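Local coordinates for GTP-binding protein (Pyrococcus horikoshii, PDB 1WXQ), which is of uncharacterised function but probably binds GTP, as an archaeal relative of the Obg-like P-loop GTPases with a C-terminal TGS domain, at residues A[1-14]-A[67-79]. Residues are numbered along the deposited sequence; the frame is centred on the assembly and turned at random.
Sequences MEIGVVGKPNVGKS and GLALIPVKMVDVA
Ile3 and Val5 carry the tightly packed part of this parallel strand pair: Ile3 N donates to Lys74 O (3.0 Å, N-H...O 174°), Val76 N to Ile3 O, and Val5 N to Val76 O (2.9 Å), the last almost in line with the carbonyl. On the face bearing Ile3 and Val5, the Met75 chain, CG anti to the backbone N (chi1 -172°) and bent only at its last torsion, brings its CG within 3.8 Å of Val5 CG2, while Ile3 CD1 meets Val73 CG1 at the same distance. Strand 104-110 pairs with the other edge of strand 2-7, burying it.

The face bearing Glu2 and Lys74 opens to solvent at this end. Lys74 NZ reaches Glu2 OE2 at 3.1 Å, a salt bridge in which the ammonium comes from above the carboxylate plane, 59° out of it, between a partly exposed glutamate and an exposed lysine. Replacing Glu2 by alanine takes away the carboxylate, and the Lys74 ammonium would probably lose this mate and be freer to turn.

With Gly7, Gly12 and Ser14, Lys13 fits a Walker A P-loop, consistent with GTP binding. The chemistry thus implies an apolar, hydrogen-bonded core with a solvent-side salt bridge at one end and, less certainly, a Lys13-Asp77 pair at the probable phosphate-binding loop.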
loop_
_atom_site.group_PDB
_atom_site.type_symbol
_atom_site.label_atom_id
_atom_site.label_comp_id
_atom_site.label_asym_id
_atom_site.label_seq_id
_atom_site.Cartn_x
_atom_site.Cartn_y
_atom_site.Cartn_z
HETATM N N MSE A 1 -1.579 8.952 1.607
HETATM C CA MSE A 1 -1.512 7.496 1.296
HETATM C C MSE A 1 -2.597 6.726 2.043
HETATM O O MSE A 1 -2.885 7.001 3.206
HETATM C CB MSE A 1 -0.133 6.954 1.660
HETATM C CG MSE A 1 0.125 5.540 1.175
HETATM SE SE MSE A 1 -0.569 4.188 2.360
HETATM C CE MSE A 1 1.012 4.015 3.487
ATOM N N GLU A 2 -3.193 5.755 1.369
ATOM C CA GLU A 2 -4.261 4.966 1.966
ATOM C C GLU A 2 -4.394 3.611 1.280
ATOM O O GLU A 2 -4.192 3.505 0.071
ATOM C CB GLU A 2 -5.560 5.769 1.874
ATOM C CG GLU A 2 -6.790 5.031 1.409
ATOM C CD GLU A 2 -7.781 5.974 0.733
ATOM O OE1 GLU A 2 -7.467 6.439 -0.386
ATOM O OE2 GLU A 2 -8.856 6.259 1.321
ATOM N N ILE A 3 -4.742 2.587 2.066
ATOM C CA ILE A 3 -4.899 1.219 1.575
ATOM C C ILE A 3 -6.356 0.792 1.542
ATOM O O ILE A 3 -7.037 0.850 2.556
ATOM C CB ILE A 3 -4.151 0.209 2.475
ATOM C CG1 ILE A 3 -2.659 0.552 2.549
ATOM C CG2 ILE A 3 -4.356 -1.196 1.942
ATOM C CD1 ILE A 3 -1.900 -0.315 3.510
ATOM N N GLY A 4 -6.826 0.347 0.382
ATOM C CA GLY A 4 -8.204 -0.093 0.257
ATOM C C GLY A 4 -8.304 -1.607 0.327
ATOM O O GLY A 4 -7.468 -2.302 -0.255
ATOM N N VAL A 5 -9.309 -2.115 1.044
ATOM C CA VAL A 5 -9.527 -3.554 1.200
ATOM C C VAL A 5 -10.777 -3.973 0.435
ATOM O O VAL A 5 -11.888 -3.521 0.738
ATOM C CB VAL A 5 -9.705 -3.932 2.674
ATOM C CG1 VAL A 5 -9.868 -5.425 2.804
ATOM C CG2 VAL A 5 -8.515 -3.451 3.485
ATOM N N VAL A 6 -10.591 -4.849 -0.551
ATOM C CA VAL A 6 -11.683 -5.287 -1.402
ATOM C C VAL A 6 -11.805 -6.797 -1.422
ATOM O O VAL A 6 -10.872 -7.500 -1.044
ATOM C CB VAL A 6 -11.466 -4.825 -2.864
ATOM C CG1 VAL A 6 -11.282 -3.321 -2.922
ATOM C CG2 VAL A 6 -10.237 -5.516 -3.444
ATOM N N GLY A 7 -12.947 -7.285 -1.905
ATOM C CA GLY A 7 -13.172 -8.719 -1.989
ATOM C C GLY A 7 -14.639 -9.077 -2.184
ATOM O O GLY A 7 -15.510 -8.226 -2.064
ATOM N N LYS A 8 -14.925 -10.329 -2.511
ATOM C CA LYS A 8 -16.310 -10.732 -2.669
ATOM C C LYS A 8 -16.843 -10.952 -1.247
ATOM O O LYS A 8 -16.079 -10.896 -0.287
ATOM C CB LYS A 8 -16.400 -12.007 -3.500
ATOM C CG LYS A 8 -15.592 -13.171 -2.979
ATOM C CD LYS A 8 -15.726 -14.374 -3.923
ATOM C CE LYS A 8 -14.949 -15.620 -3.437
ATOM N NZ LYS A 8 -15.210 -16.824 -4.296
ATOM N N PRO A 9 -18.159 -11.180 -1.085
ATOM C CA PRO A 9 -18.659 -11.387 0.281
ATOM C C PRO A 9 -18.408 -12.820 0.784
ATOM O O PRO A 9 -18.267 -13.751 -0.003
ATOM C CB PRO A 9 -20.116 -10.957 0.165
ATOM C CG PRO A 9 -20.472 -11.477 -1.187
ATOM C CD PRO A 9 -19.280 -11.077 -2.040
ATOM N N ASN A 10 -18.333 -12.978 2.098
ATOM C CA ASN A 10 -18.133 -14.285 2.732
ATOM C C ASN A 10 -16.758 -14.940 2.691
ATOM O O ASN A 10 -16.637 -16.139 2.940
ATOM C CB ASN A 10 -19.172 -15.273 2.182
ATOM C CG ASN A 10 -20.601 -14.772 2.353
ATOM O OD1 ASN A 10 -20.971 -14.259 3.419
ATOM N ND2 ASN A 10 -21.414 -14.926 1.303
ATOM N N VAL A 11 -15.725 -14.160 2.379
ATOM C CA VAL A 11 -14.361 -14.674 2.357
ATOM C C VAL A 11 -13.586 -14.042 3.520
ATOM O O VAL A 11 -12.397 -14.313 3.715
ATOM C CB VAL A 11 -13.640 -14.347 1.014
ATOM C CG1 VAL A 11 -14.440 -14.885 -0.149
ATOM C CG2 VAL A 11 -13.444 -12.845 0.863
ATOM N N GLY A 12 -14.270 -13.189 4.284
ATOM C CA GLY A 12 -13.656 -12.532 5.426
ATOM C C GLY A 12 -13.097 -11.140 5.157
ATOM O O GLY A 12 -12.340 -10.589 5.982
ATOM N N LYS A 13 -13.464 -10.558 4.017
ATOM C CA LYS A 13 -12.978 -9.225 3.651
ATOM C C LYS A 13 -13.250 -8.173 4.725
ATOM O O LYS A 13 -12.363 -7.380 5.077
ATOM C CB LYS A 13 -13.607 -8.769 2.327
ATOM C CG LYS A 13 -14.325 -7.433 2.413
ATOM C CD LYS A 13 -13.785 -6.421 1.427
ATOM C CE LYS A 13 -14.395 -5.045 1.683
ATOM N NZ LYS A 13 -15.886 -5.078 1.815
ATOM N N SER A 14 -14.481 -8.167 5.232
ATOM C CA SER A 14 -14.906 -7.208 6.256
ATOM C C SER A 14 -14.181 -7.499 7.566
ATOM O O SER A 14 -13.785 -6.580 8.295
ATOM C CB SER A 14 -16.420 -7.305 6.459
ATOM O OG SER A 14 -17.120 -7.223 5.218
ATOM N N GLY A 67 10.458 -2.026 21.209
ATOM C CA GLY A 67 11.491 -1.894 20.197
ATOM C C GLY A 67 10.967 -1.929 18.776
ATOM O O GLY A 67 11.732 -2.138 17.833
ATOM N N LEU A 68 9.664 -1.727 18.617
ATOM C CA LEU A 68 9.054 -1.732 17.297
ATOM C C LEU A 68 8.282 -0.447 17.042
ATOM O O LEU A 68 7.649 0.104 17.949
ATOM C CB LEU A 68 8.107 -2.930 17.140
ATOM C CG LEU A 68 8.714 -4.332 16.985
ATOM C CD1 LEU A 68 7.596 -5.364 16.966
ATOM C CD2 LEU A 68 9.540 -4.412 15.703
ATOM N N ALA A 69 8.337 0.023 15.799
ATOM C CA ALA A 69 7.635 1.235 15.410
ATOM C C ALA A 69 6.272 0.909 14.794
ATOM O O ALA A 69 6.180 0.148 13.824
ATOM C CB ALA A 69 8.478 2.020 14.416
ATOM N N LEU A 70 5.214 1.466 15.371
ATOM C CA LEU A 70 3.876 1.259 14.835
ATOM C C LEU A 70 3.402 2.579 14.207
ATOM O O LEU A 70 2.837 3.442 14.875
ATOM C CB LEU A 70 2.916 0.798 15.936
ATOM C CG LEU A 70 3.003 -0.679 16.338
ATOM C CD1 LEU A 70 4.309 -0.962 17.070
ATOM C CD2 LEU A 70 1.821 -1.026 17.223
ATOM N N ILE A 71 3.663 2.719 12.910
ATOM C CA ILE A 71 3.317 3.906 12.139
ATOM C C ILE A 71 1.910 3.762 11.569
ATOM O O ILE A 71 1.632 2.812 10.852
ATOM C CB ILE A 71 4.311 4.062 10.976
ATOM C CG1 ILE A 71 5.711 3.648 11.445
ATOM C CG2 ILE A 71 4.308 5.493 10.466
ATOM C CD1 ILE A 71 6.735 3.514 10.333
ATOM N N PRO A 72 1.003 4.707 11.879
ATOM C CA PRO A 72 -0.385 4.670 11.386
ATOM C C PRO A 72 -0.560 4.825 9.870
ATOM O O PRO A 72 0.215 5.512 9.213
ATOM C CB PRO A 72 -1.069 5.789 12.179
ATOM C CG PRO A 72 0.031 6.758 12.409
ATOM C CD PRO A 72 1.197 5.851 12.789
ATOM N N VAL A 73 -1.609 4.187 9.346
ATOM C CA VAL A 73 -1.926 4.165 7.919
ATOM C C VAL A 73 -3.430 4.093 7.685
ATOM O O VAL A 73 -4.105 3.256 8.268
ATOM C CB VAL A 73 -1.308 2.909 7.244
ATOM C CG1 VAL A 73 -1.810 2.772 5.800
ATOM C CG2 VAL A 73 0.212 2.978 7.303
ATOM N N LYS A 74 -3.949 4.949 6.808
ATOM C CA LYS A 74 -5.380 4.940 6.508
ATOM C C LYS A 74 -5.778 3.643 5.819
ATOM O O LYS A 74 -5.025 3.109 4.999
ATOM C CB LYS A 74 -5.752 6.101 5.589
ATOM C CG LYS A 74 -6.230 7.359 6.285
ATOM C CD LYS A 74 -6.970 8.262 5.295
ATOM C CE LYS A 74 -8.134 7.521 4.652
ATOM N NZ LYS A 74 -8.796 8.325 3.604
HETATM N N MSE A 75 -6.974 3.158 6.139
HETATM C CA MSE A 75 -7.492 1.936 5.549
HETATM C C MSE A 75 -8.978 2.133 5.270
HETATM O O MSE A 75 -9.702 2.696 6.091
HETATM C CB MSE A 75 -7.264 0.754 6.493
HETATM C CG MSE A 75 -7.594 -0.591 5.877
HETATM SE SE MSE A 75 -6.921 -2.090 6.895
HETATM C CE MSE A 75 -5.282 -2.399 5.898
ATOM N N VAL A 76 -9.424 1.664 4.109
ATOM C CA VAL A 76 -10.800 1.813 3.673
ATOM C C VAL A 76 -11.498 0.473 3.443
ATOM O O VAL A 76 -10.948 -0.411 2.785
ATOM C CB VAL A 76 -10.825 2.618 2.354
ATOM C CG1 VAL A 76 -12.260 2.841 1.875
ATOM C CG2 VAL A 76 -10.118 3.942 2.558
ATOM N N ASP A 77 -12.705 0.319 3.980
ATOM C CA ASP A 77 -13.460 -0.915 3.786
ATOM C C ASP A 77 -14.210 -0.727 2.457
ATOM O O ASP A 77 -15.343 -0.248 2.424
ATOM C CB ASP A 77 -14.451 -1.120 4.934
ATOM C CG ASP A 77 -15.108 -2.492 4.906
ATOM O OD1 ASP A 77 -15.295 -3.061 3.809
ATOM O OD2 ASP A 77 -15.452 -3.002 5.988
ATOM N N VAL A 78 -13.557 -1.107 1.365
ATOM C CA VAL A 78 -14.096 -0.955 0.021
ATOM C C VAL A 78 -15.172 -1.952 -0.411
ATOM O O VAL A 78 -14.866 -3.084 -0.799
ATOM C CB VAL A 78 -12.944 -1.018 -1.020
ATOM C CG1 VAL A 78 -13.497 -0.914 -2.429
ATOM C CG2 VAL A 78 -11.945 0.086 -0.749
ATOM N N ALA A 79 -16.429 -1.526 -0.378
ATOM C CA ALA A 79 -17.515 -2.396 -0.801
ATOM C C ALA A 79 -18.831 -1.639 -0.941
ATOM O O ALA A 79 -19.905 -2.242 -0.997
ATOM C CB ALA A 79 -17.671 -3.535 0.179
#